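Local structure of transmembrane oligosaccharyl transferase (Archaeoglobus fulgidus, 3WAJ) at residues 174-179 with 205-210; 522-527 with 557-562; 572-577 with 583-588; 640-645 with 650-655. The protein is an archaeal membrane enzyme of the STT3/AglB family, joining a multi-helix transmembrane part to a large soluble part and holding a zinc ion in this model. All blocks are in the same frame, centred on the assembly; numbering follows the deposited sequence.

Interaction 1: 174-179 with 205-210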
loop_
_atom_site.group_PDB
_atom_site.type_symbol
_atom_site.label_atom_id
_atom_site.label_comp_id
_atom_site.label_asym_id
_atom_site.label_seq_id
_atom_site.Cartn_x
_atom_site.Cartn_y
_atom_site.Cartn_z
ATOM N N LEU A 174 -21.717 14.447 6.647
ATOM C CA LEU A 174 -23.131 14.111 6.537
ATOM C C LEU A 174 -23.911 14.548 7.786
ATOM O O LEU A 174 -24.881 15.310 7.695
ATOM C CB LEU A 174 -23.303 12.612 6.320
ATOM C CG LEU A 174 -22.670 11.984 5.085
ATOM C CD1 LEU A 174 -22.836 10.475 5.138
ATOM C CD2 LEU A 174 -23.272 12.542 3.799
ATOM N N GLY A 175 -23.484 14.060 8.947
ATOM C CA GLY A 175 -24.141 14.367 10.204
ATOM C C GLY A 175 -24.214 15.852 10.496
ATOM O O GLY A 175 -25.230 16.347 10.978
ATOM N N THR A 176 -23.134 16.566 10.206
ATOM C CA THR A 176 -23.106 18.006 10.436
ATOM C C THR A 176 -23.931 18.748 9.394
ATOM O O THR A 176 -24.516 19.796 9.677
ATOM C CB THR A 176 -21.668 18.568 10.443
ATOM O OG1 THR A 176 -21.020 18.252 9.200
ATOM C CG2 THR A 176 -20.866 18.015 11.627
ATOM N N PHE A 177 -23.956 18.226 8.172
ATOM C CA PHE A 177 -24.817 18.814 7.155
ATOM C C PHE A 177 -26.298 18.627 7.509
ATOM O O PHE A 177 -27.094 19.558 7.376
ATOM C CB PHE A 177 -24.550 18.244 5.768
ATOM C CG PHE A 177 -25.440 18.823 4.705
ATOM C CD1 PHE A 177 -25.151 20.057 4.144
ATOM C CD2 PHE A 177 -26.585 18.141 4.281
ATOM C CE1 PHE A 177 -25.983 20.611 3.184
ATOM C CE2 PHE A 177 -27.424 18.684 3.312
ATOM C CZ PHE A 177 -27.126 19.921 2.764
ATOM N N LEU A 178 -26.667 17.424 7.945
ATOM C CA LEU A 178 -28.055 17.164 8.283
ATOM C C LEU A 178 -28.434 17.989 9.502
ATOM O O LEU A 178 -29.520 18.563 9.558
ATOM C CB LEU A 178 -28.313 15.668 8.478
ATOM C CG LEU A 178 -28.274 14.915 7.144
ATOM C CD1 LEU A 178 -28.558 13.431 7.310
ATOM C CD2 LEU A 178 -29.249 15.530 6.148
ATOM N N LEU A 179 -27.514 18.090 10.453
ATOM C CA LEU A 179 -27.698 18.953 11.615
ATOM C C LEU A 179 -27.952 20.406 11.198
ATOM O O LEU A 179 -28.743 21.109 11.822
ATOM C CB LEU A 179 -26.476 18.855 12.532
ATOM C CG LEU A 179 -26.543 19.391 13.968
ATOM C CD1 LEU A 179 -26.310 20.882 14.038
ATOM C CD2 LEU A 179 -27.872 19.050 14.611
ATOM N N GLY A 205 -19.301 22.997 6.481
ATOM C CA GLY A 205 -18.357 23.354 5.442
ATOM C C GLY A 205 -16.932 23.018 5.852
ATOM O O GLY A 205 -16.086 22.741 5.004
ATOM N N ILE A 206 -16.665 23.040 7.158
ATOM C CA ILE A 206 -15.333 22.730 7.674
ATOM C C ILE A 206 -15.060 21.240 7.569
ATOM O O ILE A 206 -13.967 20.829 7.184
ATOM C CB ILE A 206 -15.136 23.233 9.134
ATOM C CG1 ILE A 206 -14.875 24.738 9.147
ATOM C CG2 ILE A 206 -13.976 22.533 9.805
ATOM C CD1 ILE A 206 -14.890 25.349 10.523
ATOM N N THR A 207 -16.060 20.433 7.911
ATOM C CA THR A 207 -15.926 18.980 7.830
ATOM C C THR A 207 -15.728 18.529 6.379
ATOM O O THR A 207 -14.945 17.621 6.113
ATOM C CB THR A 207 -17.127 18.261 8.455
ATOM O OG1 THR A 207 -18.314 18.629 7.744
ATOM C CG2 THR A 207 -17.274 18.639 9.919
ATOM N N ILE A 208 -16.421 19.165 5.437
ATOM C CA ILE A 208 -16.161 18.855 4.032
ATOM C C ILE A 208 -14.729 19.234 3.661
ATOM O O ILE A 208 -13.958 18.396 3.174
ATOM C CB ILE A 208 -17.151 19.529 3.081
ATOM C CG1 ILE A 208 -18.527 18.871 3.224
ATOM C CG2 ILE A 208 -16.654 19.424 1.626
ATOM C CD1 ILE A 208 -19.602 19.526 2.409
ATOM N N GLY A 209 -14.377 20.493 3.918
ATOM C CA GLY A 209 -13.016 20.971 3.748
ATOM C C GLY A 209 -11.991 19.994 4.293
ATOM O O GLY A 209 -11.021 19.657 3.595
ATOM N N LEU A 210 -12.209 19.520 5.520
ATOM C CA LEU A 210 -11.241 18.622 6.157
ATOM C C LEU A 210 -11.213 17.278 5.442
ATOM O O LEU A 210 -10.149 16.664 5.291
ATOM C CB LEU A 210 -11.528 18.462 7.646
ATOM C CG LEU A 210 -11.263 19.741 8.435
ATOM C CD1 LEU A 210 -11.493 19.550 9.920
ATOM C CD2 LEU A 210 -9.851 20.230 8.178
#
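Thr176 and Thr207 mark where helix 163-181 and helix 199-214 come nearest here, with their CA atoms 7.7 Å apart, and both helices run on beyond 174-179 and 205-210 at either end. The chain is regular on both sides: Leu178 N bonds to Leu174 O at 2.8 Å, and Gly209 N to Gly205 O at 3.0 Å. Both threonines point toward the opposite helix and meet tip to tip, hydroxyl to hydroxyl, with Thr176 OG1 and Thr207 OG1 3.1 Å apart. Each OG1 sits between its own backbone N and carbonyl carbon (chi1 57° and 61°), which sets each methyl beside the backbone N. The methyls follow the hydroxyls into the contact: Thr207 CG2 lies 3.8 Å from Thr176 OG1 and 4.0 Å from Thr176 CG2, giving the polar pair an apolar flank. The hydroxyls also turn back on their own helices: Thr176 OG1 has the carbonyls of Ser172 and Ala173 within hydrogen-bonding reach, and Thr207 OG1 bonds to that of Ala204. Beside the pair, Phe177 and Ile208 do not reach each other, but both pack on Ile225 of helix 221-234 and on helix 243-261, while Thr176 also touches Leu126 of helix 121-131. Threonine hydroxyls bonded back to carbonyls of the preceding turn are a common way of satisfying them in membrane helices; here this occurs within the STT3 helical part, of the GT-C clan.

Interaction 2: 522-527 with 557-562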
loop_
_atom_site.group_PDB
_atom_site.type_symbol
_atom_site.label_atom_id
_atom_site.label_comp_id
_atom_site.label_asym_id
_atom_site.label_seq_id
_atom_site.Cartn_x
_atom_site.Cartn_y
_atom_site.Cartn_z
ATOM N N GLU A 522 20.524 15.720 5.264
ATOM C CA GLU A 522 20.129 17.133 5.066
ATOM C C GLU A 522 19.008 17.248 4.050
ATOM O O GLU A 522 18.023 17.953 4.266
ATOM C CB GLU A 522 21.273 17.979 4.500
ATOM C CG GLU A 522 22.571 17.955 5.236
ATOM C CD GLU A 522 23.703 18.424 4.352
ATOM O OE1 GLU A 522 23.581 18.259 3.118
ATOM O OE2 GLU A 522 24.696 18.966 4.878
ATOM N N TYR A 523 19.196 16.579 2.912
ATOM C CA TYR A 523 18.312 16.752 1.761
ATOM C C TYR A 523 16.913 16.247 2.101
ATOM O O TYR A 523 15.913 16.861 1.737
ATOM C CB TYR A 523 18.888 16.040 0.517
ATOM C CG TYR A 523 18.215 16.450 -0.771
ATOM C CD1 TYR A 523 17.742 15.500 -1.651
ATOM C CD2 TYR A 523 18.034 17.794 -1.092
ATOM C CE1 TYR A 523 17.125 15.865 -2.841
ATOM C CE2 TYR A 523 17.404 18.175 -2.264
ATOM C CZ TYR A 523 16.959 17.205 -3.139
ATOM O OH TYR A 523 16.328 17.560 -4.314
ATOM N N TYR A 524 16.867 15.139 2.835
ATOM C CA TYR A 524 15.632 14.563 3.359
ATOM C C TYR A 524 14.738 15.614 4.020
ATOM O O TYR A 524 13.509 15.515 3.953
ATOM C CB TYR A 524 16.010 13.489 4.385
ATOM C CG TYR A 524 14.903 12.552 4.805
ATOM C CD1 TYR A 524 14.237 12.737 6.010
ATOM C CD2 TYR A 524 14.535 11.475 4.002
ATOM C CE1 TYR A 524 13.237 11.886 6.412
ATOM C CE2 TYR A 524 13.519 10.610 4.391
ATOM C CZ TYR A 524 12.878 10.822 5.603
ATOM O OH TYR A 524 11.874 9.979 6.026
ATOM N N LEU A 525 15.352 16.626 4.640
ATOM C CA LEU A 525 14.585 17.608 5.408
ATOM C C LEU A 525 14.316 18.920 4.670
ATOM O O LEU A 525 13.690 19.823 5.215
ATOM C CB LEU A 525 15.245 17.860 6.754
ATOM C CG LEU A 525 15.416 16.569 7.557
ATOM C CD1 LEU A 525 16.282 16.806 8.772
ATOM C CD2 LEU A 525 14.045 16.024 7.984
ATOM N N GLN A 526 14.761 19.015 3.419
ATOM C CA GLN A 526 14.607 20.253 2.657
ATOM C C GLN A 526 13.227 20.434 2.049
ATOM O O GLN A 526 12.562 19.469 1.624
ATOM C CB GLN A 526 15.632 20.335 1.522
ATOM C CG GLN A 526 17.048 20.458 1.988
ATOM C CD GLN A 526 17.255 21.689 2.828
ATOM O OE1 GLN A 526 17.603 21.596 4.003
ATOM N NE2 GLN A 526 17.042 22.857 2.231
ATOM N N LEU A 527 12.835 21.697 1.956
ATOM C CA LEU A 527 11.561 22.064 1.391
ATOM C C LEU A 527 11.691 22.149 -0.117
ATOM O O LEU A 527 11.876 23.228 -0.667
ATOM C CB LEU A 527 11.117 23.410 1.967
ATOM C CG LEU A 527 9.712 23.835 1.558
ATOM C CD1 LEU A 527 8.692 22.839 2.117
ATOM C CD2 LEU A 527 9.436 25.245 2.043
ATOM N N ILE A 557 12.511 2.052 2.191
ATOM C CA ILE A 557 13.853 2.414 1.761
ATOM C C ILE A 557 14.072 3.889 2.030
ATOM O O ILE A 557 15.085 4.284 2.595
ATOM C CB ILE A 557 14.087 2.099 0.265
ATOM C CG1 ILE A 557 14.176 0.584 0.052
ATOM C CG2 ILE A 557 15.377 2.742 -0.228
ATOM C CD1 ILE A 557 14.351 0.174 -1.405
ATOM N N GLU A 558 13.100 4.704 1.648
ATOM C CA GLU A 558 13.185 6.138 1.884
ATOM C C GLU A 558 13.116 6.525 3.369
ATOM O O GLU A 558 13.940 7.291 3.844
ATOM C CB GLU A 558 12.068 6.849 1.132
ATOM C CG GLU A 558 12.059 8.348 1.357
ATOM C CD GLU A 558 11.045 9.045 0.441
ATOM O OE1 GLU A 558 10.206 8.334 -0.167
ATOM O OE2 GLU A 558 11.091 10.289 0.331
ATOM N N ALA A 559 12.126 6.011 4.096
ATOM C CA ALA A 559 11.948 6.415 5.488
ATOM C C ALA A 559 12.990 5.807 6.439
ATOM O O ALA A 559 13.320 6.415 7.447
ATOM C CB ALA A 559 10.525 6.120 5.967
ATOM N N VAL A 560 13.526 4.634 6.108
ATOM C CA VAL A 560 14.437 3.956 7.028
ATOM C C VAL A 560 15.896 4.040 6.597
ATOM O O VAL A 560 16.777 4.308 7.407
ATOM C CB VAL A 560 14.030 2.478 7.291
ATOM C CG1 VAL A 560 15.003 1.828 8.271
ATOM C CG2 VAL A 560 12.604 2.403 7.850
ATOM N N ALA A 561 16.157 3.807 5.322
ATOM C CA ALA A 561 17.522 3.892 4.821
ATOM C C ALA A 561 17.939 5.330 4.499
ATOM O O ALA A 561 19.131 5.599 4.338
ATOM C CB ALA A 561 17.698 3.005 3.600
ATOM N N HIS A 562 16.963 6.237 4.396
ATOM C CA HIS A 562 17.205 7.579 3.846
ATOM C C HIS A 562 18.010 7.481 2.539
ATOM O O HIS A 562 18.972 8.223 2.340
ATOM C CB HIS A 562 17.956 8.482 4.848
ATOM C CG HIS A 562 17.111 8.997 5.973
ATOM N ND1 HIS A 562 17.617 9.789 6.982
ATOM C CD2 HIS A 562 15.795 8.827 6.260
ATOM C CE1 HIS A 562 16.653 10.092 7.833
ATOM N NE2 HIS A 562 15.536 9.521 7.415
HETATM O O HOH W 1 13.332 8.938 8.808
#
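Tyr524 and His562 form the dense part of this contact, a face-to-face stack with centroids 3.9 Å apart and planes inclined by 30°. Although the rings overlap, the two side chains cross at about a right angle, so the imidazole presents its CD2-NE2 side to the outer half of the phenol. Tyr524 CE2 meets His562 CD2 at 3.4 Å, and His562 NE2 stands over the same face toward the rim, 3.4 Å from Tyr524 CE1. With CG anti to the backbone N (chi1 -166°), the tyrosine reaches across from helix 517-524 to helix 554-561. There its CE2 also comes to 3.4 Å from Glu558 O, and its OH lies over the backbone of Ala559, 3.6 Å from the CA. His562 leaves that helix with positive phi, just past a wider, pi-type turn. At the phenol oxygen direct contact gives way to a water-mediated link: the water donates to Ala559 O at 2.9 Å, lies 2.7 Å from His562 NE2, and makes a weak bond to Tyr524 OH. The other imidazole nitrogen, ND1, bonds to Asp521, so the ring is held at both nitrogens. The contact itself is buried; the exposed residues of 522-527, Glu522, Gln526 and Leu527, stay clear of 557-562. Arg53 of helix 47-60 makes a cation-pi contact with Tyr524, bonds to its carbonyl and forms a salt bridge with Glu558, while helix 501-513 packs on His562 through Arg511 and on Val560 through Leu507.

Interaction 3: 572-577 with 583-588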
loop_
_atom_site.group_PDB
_atom_site.type_symbol
_atom_site.label_atom_id
_atom_site.label_comp_id
_atom_site.label_asym_id
_atom_site.label_seq_id
_atom_site.Cartn_x
_atom_site.Cartn_y
_atom_site.Cartn_z
ATOM N N ALA A 572 4.984 3.998 -8.932
ATOM C CA ALA A 572 5.950 4.684 -9.786
ATOM C C ALA A 572 7.225 3.831 -9.933
ATOM O O ALA A 572 7.600 3.109 -9.007
ATOM C CB ALA A 572 6.306 6.026 -9.201
ATOM N N GLY A 573 7.896 3.930 -11.084
ATOM C CA GLY A 573 9.199 3.304 -11.266
ATOM C C GLY A 573 9.199 1.792 -11.485
ATOM O O GLY A 573 10.255 1.149 -11.413
ATOM N N ILE A 574 8.030 1.214 -11.760
ATOM C CA ILE A 574 7.963 -0.211 -12.078
ATOM C C ILE A 574 8.556 -0.515 -13.463
ATOM O O ILE A 574 9.188 -1.553 -13.658
ATOM C CB ILE A 574 6.521 -0.750 -11.980
ATOM C CG1 ILE A 574 6.032 -0.714 -10.526
ATOM C CG2 ILE A 574 6.422 -2.170 -12.538
ATOM C CD1 ILE A 574 4.488 -0.819 -10.377
ATOM N N GLY A 575 8.351 0.390 -14.422
ATOM C CA GLY A 575 8.817 0.178 -15.788
ATOM C C GLY A 575 8.205 -1.058 -16.459
ATOM O O GLY A 575 7.150 -1.533 -16.045
ATOM N N ASN A 576 8.856 -1.563 -17.506
ATOM C CA ASN A 576 8.409 -2.776 -18.217
ATOM C C ASN A 576 9.390 -3.191 -19.304
ATOM O O ASN A 576 10.244 -2.397 -19.704
ATOM C CB ASN A 576 7.024 -2.589 -18.857
ATOM C CG ASN A 576 6.994 -1.453 -19.873
ATOM O OD1 ASN A 576 7.723 -1.462 -20.880
ATOM N ND2 ASN A 576 6.150 -0.462 -19.608
ATOM N N LYS A 577 9.236 -4.407 -19.819
ATOM C CA LYS A 577 10.107 -4.871 -20.911
ATOM C C LYS A 577 9.531 -4.642 -22.306
ATOM O O LYS A 577 10.272 -4.356 -23.243
ATOM C CB LYS A 577 10.522 -6.333 -20.712
ATOM C CG LYS A 577 11.805 -6.487 -19.914
ATOM C CD LYS A 577 11.908 -7.824 -19.183
ATOM C CE LYS A 577 11.398 -8.969 -20.027
ATOM N NZ LYS A 577 11.373 -10.227 -19.229
ATOM N N GLY A 583 12.925 0.341 -15.117
ATOM C CA GLY A 583 12.190 0.358 -13.866
ATOM C C GLY A 583 12.442 -0.963 -13.165
ATOM O O GLY A 583 13.231 -1.780 -13.631
ATOM N N ALA A 584 11.771 -1.176 -12.043
ATOM C CA ALA A 584 12.011 -2.362 -11.234
ATOM C C ALA A 584 11.719 -3.689 -11.953
ATOM O O ALA A 584 12.487 -4.637 -11.834
ATOM C CB ALA A 584 11.252 -2.279 -9.916
ATOM N N SER A 585 10.627 -3.769 -12.700
ATOM C CA SER A 585 10.257 -5.039 -13.314
ATOM C C SER A 585 11.217 -5.399 -14.445
ATOM O O SER A 585 11.507 -6.568 -14.681
ATOM C CB SER A 585 8.799 -5.042 -13.801
ATOM O OG SER A 585 8.627 -4.223 -14.939
ATOM N N SER A 586 11.732 -4.394 -15.133
ATOM C CA SER A 586 12.592 -4.649 -16.291
ATOM C C SER A 586 14.011 -4.935 -15.818
ATOM O O SER A 586 14.808 -5.550 -16.530
ATOM C CB SER A 586 12.565 -3.464 -17.257
ATOM O OG SER A 586 12.626 -2.248 -16.543
ATOM N N PHE A 587 14.331 -4.492 -14.607
ATOM C CA PHE A 587 15.617 -4.850 -14.039
ATOM C C PHE A 587 15.580 -6.322 -13.569
ATOM O O PHE A 587 16.365 -7.146 -14.034
ATOM C CB PHE A 587 16.025 -3.877 -12.929
ATOM C CG PHE A 587 17.340 -4.217 -12.285
ATOM C CD1 PHE A 587 18.534 -3.842 -12.878
ATOM C CD2 PHE A 587 17.387 -4.939 -11.092
ATOM C CE1 PHE A 587 19.765 -4.176 -12.298
ATOM C CE2 PHE A 587 18.612 -5.273 -10.500
ATOM C CZ PHE A 587 19.798 -4.894 -11.104
ATOM N N PHE A 588 14.639 -6.662 -12.692
ATOM C CA PHE A 588 14.635 -7.997 -12.059
ATOM C C PHE A 588 14.240 -9.175 -12.939
ATOM O O PHE A 588 14.588 -10.319 -12.628
ATOM C CB PHE A 588 13.812 -8.010 -10.760
ATOM C CG PHE A 588 14.375 -7.116 -9.688
ATOM C CD1 PHE A 588 15.502 -7.498 -8.965
ATOM C CD2 PHE A 588 13.795 -5.878 -9.417
ATOM C CE1 PHE A 588 16.047 -6.658 -7.973
ATOM C CE2 PHE A 588 14.329 -5.024 -8.435
ATOM C CZ PHE A 588 15.455 -5.411 -7.713
#
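Gly583, at the N-cap position of helix 584-588, lies against the bend at 573-575, its CA 3.2 Å from Gly573 O and in a CA-H...O contact with Ile574 O. Ala584 follows with the first backbone bond, N to Gly573 O at 2.8 Å, in the carbonyl plane. Ser585 grips the next carbonyl twice: its N reaches Ile574 O at 2.8 Å, also in plane, and its OG reaches the same oxygen at 3.0 Å from well above the plane. A chi1 of 71° sets that OG between the residue's own backbone N and carbonyl carbon, close enough to N for both donors to reach one oxygen. Ser586 packs through carbon, its CB 3.5 Å from Asn576 O and 4.1 Å from Lys577 CG, while its OG bonds to Val581 O in the intervening loop. Beside the contact, Ala584 touches Trp550 and Ile574 touches Trp551, the tryptophans of the WWDYG sequence motif of the STT3 family, and Lys577 pairs with Glu627. Successive carbonyls of the loop thus take up the first N-H groups of the helix, and the partial positive charge of the helix start probably strengthens these bonds.

Interaction 4: 640-645 with 650-655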
loop_
_atom_site.group_PDB
_atom_site.type_symbol
_atom_site.label_atom_id
_atom_site.label_comp_id
_atom_site.label_asym_id
_atom_site.label_seq_id
_atom_site.Cartn_x
_atom_site.Cartn_y
_atom_site.Cartn_z
ATOM N N TYR A 640 5.620 -29.410 -11.369
ATOM C CA TYR A 640 5.522 -29.730 -9.955
ATOM C C TYR A 640 6.317 -30.952 -9.629
ATOM O O TYR A 640 6.485 -31.849 -10.480
ATOM C CB TYR A 640 4.058 -30.013 -9.576
ATOM C CG TYR A 640 3.143 -28.849 -9.836
ATOM C CD1 TYR A 640 2.485 -28.719 -11.063
ATOM C CD2 TYR A 640 2.958 -27.863 -8.876
ATOM C CE1 TYR A 640 1.654 -27.649 -11.320
ATOM C CE2 TYR A 640 2.122 -26.781 -9.119
ATOM C CZ TYR A 640 1.469 -26.679 -10.346
ATOM O OH TYR A 640 0.640 -25.604 -10.615
ATOM N N PHE A 641 6.786 -30.996 -8.385
ATOM C CA PHE A 641 7.301 -32.233 -7.803
ATOM C C PHE A 641 6.129 -32.985 -7.189
ATOM O O PHE A 641 5.194 -32.369 -6.668
ATOM C CB PHE A 641 8.323 -31.925 -6.703
ATOM C CG PHE A 641 9.666 -31.492 -7.225
ATOM C CD1 PHE A 641 10.394 -32.327 -8.069
ATOM C CD2 PHE A 641 10.212 -30.262 -6.857
ATOM C CE1 PHE A 641 11.630 -31.948 -8.557
ATOM C CE2 PHE A 641 11.447 -29.867 -7.341
ATOM C CZ PHE A 641 12.162 -30.716 -8.191
ATOM N N TYR A 642 6.185 -34.308 -7.230
ATOM C CA TYR A 642 5.120 -35.131 -6.653
ATOM C C TYR A 642 5.600 -36.548 -6.287
ATOM O O TYR A 642 6.608 -37.031 -6.822
ATOM C CB TYR A 642 3.977 -35.260 -7.662
ATOM C CG TYR A 642 4.370 -36.108 -8.851
ATOM C CD1 TYR A 642 5.009 -35.542 -9.944
ATOM C CD2 TYR A 642 4.136 -37.484 -8.865
ATOM C CE1 TYR A 642 5.392 -36.308 -11.025
ATOM C CE2 TYR A 642 4.504 -38.261 -9.947
ATOM C CZ TYR A 642 5.130 -37.666 -11.025
ATOM O OH TYR A 642 5.502 -38.432 -12.108
ATOM N N TYR A 643 4.847 -37.214 -5.413
ATOM C CA TYR A 643 4.977 -38.659 -5.203
ATOM C C TYR A 643 3.790 -39.405 -5.813
ATOM O O TYR A 643 2.626 -39.063 -5.566
ATOM C CB TYR A 643 5.072 -38.989 -3.722
ATOM C CG TYR A 643 6.266 -38.356 -3.086
ATOM C CD1 TYR A 643 7.467 -39.051 -2.956
ATOM C CD2 TYR A 643 6.211 -37.043 -2.648
ATOM C CE1 TYR A 643 8.581 -38.449 -2.368
ATOM C CE2 TYR A 643 7.308 -36.436 -2.080
ATOM C CZ TYR A 643 8.484 -37.139 -1.936
ATOM O OH TYR A 643 9.548 -36.492 -1.372
ATOM N N SER A 644 4.096 -40.423 -6.613
ATOM C CA SER A 644 3.071 -41.212 -7.285
ATOM C C SER A 644 2.327 -42.048 -6.253
ATOM O O SER A 644 2.765 -42.156 -5.102
ATOM C CB SER A 644 3.697 -42.125 -8.337
ATOM O OG SER A 644 4.420 -43.176 -7.732
ATOM N N PRO A 645 1.185 -42.638 -6.648
ATOM C CA PRO A 645 0.506 -43.533 -5.700
ATOM C C PRO A 645 1.309 -44.798 -5.354
ATOM O O PRO A 645 0.999 -45.420 -4.341
ATOM C CB PRO A 645 -0.813 -43.881 -6.415
ATOM C CG PRO A 645 -0.647 -43.415 -7.834
ATOM C CD PRO A 645 0.317 -42.280 -7.789
ATOM N N GLY A 650 8.802 -37.857 -8.392
ATOM C CA GLY A 650 8.946 -37.410 -9.759
ATOM C C GLY A 650 8.755 -35.923 -9.932
ATOM O O GLY A 650 8.286 -35.221 -9.019
ATOM N N TYR A 651 9.131 -35.453 -11.120
ATOM C CA TYR A 651 8.827 -34.111 -11.574
ATOM C C TYR A 651 8.012 -34.180 -12.878
ATOM O O TYR A 651 8.344 -34.907 -13.812
ATOM C CB TYR A 651 10.116 -33.313 -11.796
ATOM C CG TYR A 651 9.881 -31.966 -12.464
ATOM C CD1 TYR A 651 9.423 -30.880 -11.730
ATOM C CD2 TYR A 651 10.118 -31.785 -13.827
ATOM C CE1 TYR A 651 9.208 -29.651 -12.330
ATOM C CE2 TYR A 651 9.910 -30.570 -14.430
ATOM C CZ TYR A 651 9.454 -29.500 -13.678
ATOM O OH TYR A 651 9.239 -28.275 -14.272
ATOM N N ALA A 652 6.944 -33.405 -12.941
ATOM C CA ALA A 652 6.181 -33.276 -14.180
ATOM C C ALA A 652 6.169 -31.811 -14.610
ATOM O O ALA A 652 5.884 -30.933 -13.799
ATOM C CB ALA A 652 4.775 -33.791 -13.987
ATOM N N ASN A 653 6.468 -31.549 -15.881
ATOM C CA ASN A 653 6.449 -30.182 -16.391
ATOM C C ASN A 653 5.039 -29.650 -16.415
ATOM O O ASN A 653 4.822 -28.452 -16.495
ATOM C CB ASN A 653 7.056 -30.105 -17.787
ATOM C CG ASN A 653 7.066 -31.441 -18.486
ATOM O OD1 ASN A 653 6.449 -32.397 -18.020
ATOM N ND2 ASN A 653 7.771 -31.521 -19.605
ATOM N N SER A 654 4.078 -30.557 -16.329
ATOM C CA SER A 654 2.673 -30.185 -16.316
ATOM C C SER A 654 1.933 -31.102 -15.354
ATOM O O SER A 654 2.238 -32.292 -15.272
ATOM C CB SER A 654 2.095 -30.333 -17.726
ATOM O OG SER A 654 0.717 -30.620 -17.670
ATOM N N GLN A 655 0.953 -30.570 -14.637
ATOM C CA GLN A 655 0.129 -31.413 -13.770
ATOM C C GLN A 655 -0.596 -32.544 -14.519
ATOM O O GLN A 655 -1.030 -33.516 -13.905
ATOM C CB GLN A 655 -0.893 -30.562 -13.024
ATOM C CG GLN A 655 -1.875 -29.894 -13.940
ATOM C CD GLN A 655 -1.547 -28.427 -14.166
ATOM O OE1 GLN A 655 -0.610 -28.083 -14.904
ATOM N NE2 GLN A 655 -2.317 -27.550 -13.525
HETATM O O HOH W 2 0.375 -25.520 -13.796
#
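Tyr642 lays its ring over Gly650, whose CA stands 4.2 Å from the ring centroid in a CH-pi contact, displaced toward the rim. With CG held between the backbone N and carbonyl carbon (chi1 69°), the phenol swings across to the partner strand; its CE1 then reaches Ala652 CB at 3.9 Å, and Ala652 N lies at the ring edge, in plane. The opposite face of the sheet carries Phe641 and Tyr651, the non-hydrogen-bonded pair. These rings meet edge-to-face, centroids 5.5 Å apart and planes at 62°, the edge of Tyr651 directed at the face of Phe641, and Phe641 CE1 also touches Tyr651 CB at 3.8 Å. Between these two layers of rings the backbones form an antiparallel beta hairpin, extended on the far side of strand 640-643 by strand 663-664. Hydrogen-bonded pairs flank the aromatic one: Tyr640 and Ala652 exchange two N-H...O bonds, both 2.9 Å between N of one and O of the other, while Gly650 N reaches Tyr642 O at 2.8 Å and Tyr642 N reaches Gly650 O. Between these bonds, Tyr651 CA points a hydrogen at Tyr640 O, 3.4 Å away. Tyr651 OH bonds to Gly639 N just before the strand, and the ring packs on Leu754 of helix 740-755, which also meets Phe641. At the open end of the hairpin, away from the turn, Tyr640 CE1 lies beside Gln655 CB, and a water that donates to Gln655 OE1 at 3.0 Å also bonds to Tyr640 OH.

Overall arrangement
The four contacts follow one another along the chain without interleaving. Interaction 1 lies in the helical N-terminal part; interactions 2 and 3 both belong to the AglB core domain family region, their centres 23 Å apart and nearest atoms about 8 Å apart; interaction 4 sits in a separate three-stranded sheet, its centre 33 Å from that of interaction 3. Interactions 1 and 4 are farthest apart, with centres 62 Å from each other on opposite sides of the chain's centre. Interaction 2 lies where the core meets the N-terminal part, since helix 47-60, whose first residue Asp47 is a zinc ligand together with Asp161 and His163, packs on it. His163 in turn begins helix 163-181 of interaction 1.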